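Local atomic coordinates of putative cathepsin d (Ixodes ricinus, PDB entry 5N7Q), a protein that probably cleaves proteins and peptides internally as a pepsin-like aspartic endopeptidase of the A1 family, and is blocked here by pepstatin A. Residues V138-F141 against D142-K146. Residues are numbered along the deposited sequence; the frame is centred on the assembly and turned at random. Where two conformers were deposited one is given.
Sequences VPVF and DNMMK
Pro-139 is the N-cap of the short helix 140-146 in the N-terminal lobe of the pepsin-like fold, and Asn-143 N donates to Pro-139 O at 2.9 Å. Two more i to i+4 bonds follow, from Met-144 N to Val-140 O and from Met-145 N to Phe-141 O. The Val-138 side chain lies against the first turn: CG2, anti to the backbone N, rests 3.7 Å from Asp-142 CB, while CG1 lies near Asn-143 CG. Pro-139 CD packs 3.8 Å from Asp-142 CB. One turn on, Met-144 SD makes a Met-aromatic contact, approaching Phe-141 CD1 obliquely at 4.2 Å and also touching Val-140 CG1. In one of its two conformers, Met-145 makes another: CG lies over one ring face, offset toward the rim, and Met-145 SD is 3.9 Å from Phe-141 CE2. With CG anti to the backbone N (chi1 -169°), the Phe-141 ring stands out from the helix, leaning slightly toward the methionines. Asp-142 OD1 forms a salt bridge with Arg-328, and Asn-143 ND2 donates a hydrogen bond to Gln-103 OE1. The helix packs against strands 98-101 and 103-112, with Phe-141 and Met-144 on Phe-174 of strand 170-174 and Phe-141 edge-to-face with Phe-156.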
loop_
_atom_site.group_PDB
_atom_site.type_symbol
_atom_site.label_atom_id
_atom_site.label_comp_id
_atom_site.label_asym_id
_atom_site.label_seq_id
_atom_site.Cartn_x
_atom_site.Cartn_y
_atom_site.Cartn_z
ATOM N N VAL A 138 -15.045 -4.788 11.300
ATOM C CA VAL A 138 -13.860 -4.324 12.045
ATOM C C VAL A 138 -12.566 -4.711 11.332
ATOM O O VAL A 138 -12.319 -5.901 11.071
ATOM C CB VAL A 138 -13.863 -4.793 13.526
ATOM C CG1 VAL A 138 -13.814 -6.297 13.673
ATOM C CG2 VAL A 138 -12.693 -4.156 14.276
ATOM N N PRO A 139 -11.694 -3.727 11.023
ATOM C CA PRO A 139 -10.411 -4.101 10.430
ATOM C C PRO A 139 -9.475 -4.810 11.390
ATOM O O PRO A 139 -9.607 -4.718 12.613
ATOM C CB PRO A 139 -9.807 -2.760 10.018
ATOM C CG PRO A 139 -10.979 -1.823 9.915
ATOM C CD PRO A 139 -11.871 -2.270 11.035
ATOM N N VAL A 140 -8.541 -5.542 10.814
ATOM C CA VAL A 140 -7.596 -6.337 11.574
ATOM C C VAL A 140 -6.885 -5.513 12.640
ATOM O O VAL A 140 -6.869 -5.903 13.815
ATOM C CB VAL A 140 -6.586 -7.052 10.663
ATOM C CG1 VAL A 140 -5.523 -7.754 11.492
ATOM C CG2 VAL A 140 -7.296 -8.080 9.804
ATOM N N PHE A 141 -6.352 -4.340 12.273
ATOM C CA PHE A 141 -5.576 -3.584 13.247
ATOM C C PHE A 141 -6.484 -3.068 14.347
ATOM O O PHE A 141 -6.112 -3.032 15.512
ATOM C CB PHE A 141 -4.812 -2.428 12.639
ATOM C CG PHE A 141 -3.798 -1.802 13.569
ATOM C CD1 PHE A 141 -2.694 -2.537 14.022
ATOM C CD2 PHE A 141 -3.916 -0.478 13.985
ATOM C CE1 PHE A 141 -1.748 -1.981 14.875
ATOM C CE2 PHE A 141 -2.963 0.092 14.815
ATOM C CZ PHE A 141 -1.864 -0.665 15.254
ATOM N N ASP A 142 -7.689 -2.635 13.964
ATOM C CA ASP A 142 -8.655 -2.210 14.964
ATOM C C ASP A 142 -9.018 -3.313 15.960
ATOM O O ASP A 142 -9.178 -3.074 17.168
ATOM C CB ASP A 142 -9.915 -1.751 14.250
ATOM C CG ASP A 142 -9.777 -0.354 13.715
ATOM O OD1 ASP A 142 -9.014 -0.176 12.744
ATOM O OD2 ASP A 142 -10.379 0.562 14.297
ATOM N N ASN A 143 -9.145 -4.528 15.439
ATOM C CA ASN A 143 -9.428 -5.702 16.276
ATOM C C ASN A 143 -8.238 -6.024 17.213
ATOM O O ASN A 143 -8.438 -6.317 18.398
ATOM C CB ASN A 143 -9.773 -6.892 15.379
ATOM C CG ASN A 143 -10.770 -7.839 16.003
ATOM O OD1 ASN A 143 -11.364 -7.551 17.049
ATOM N ND2 ASN A 143 -10.955 -8.985 15.368
ATOM N N MET A 144 -7.011 -5.896 16.712
ATOM C CA MET A 144 -5.812 -5.997 17.543
ATOM C C MET A 144 -5.854 -4.977 18.673
ATOM O O MET A 144 -5.597 -5.330 19.840
ATOM C CB MET A 144 -4.555 -5.806 16.703
ATOM C CG MET A 144 -4.303 -6.960 15.755
ATOM S SD MET A 144 -2.945 -6.665 14.612
ATOM C CE MET A 144 -1.562 -7.271 15.560
ATOM N N MET A 145 -6.176 -3.730 18.362
ATOM C CA MET A 145 -6.271 -2.695 19.395
ATOM C C MET A 145 -7.351 -3.001 20.422
ATOM O O MET A 145 -7.120 -2.879 21.629
ATOM C CB MET A 145 -6.539 -1.325 18.785
ATOM C CG MET A 145 -5.360 -0.781 17.997
ATOM S SD MET A 145 -5.588 0.956 17.587
ATOM C CE MET A 145 -7.117 0.852 16.673
ATOM N N LYS A 146 -8.521 -3.407 19.946
ATOM C CA LYS A 146 -9.632 -3.783 20.854
ATOM C C LYS A 146 -9.233 -4.898 21.820
ATOM O O LYS A 146 -9.591 -4.863 23.003
ATOM C CB LYS A 146 -10.842 -4.231 20.040
ATOM C CG LYS A 146 -11.692 -3.110 19.493
ATOM C CD LYS A 146 -12.807 -3.647 18.604
ATOM C CE LYS A 146 -13.709 -2.560 18.011
ATOM N NZ LYS A 146 -12.994 -1.429 17.332
#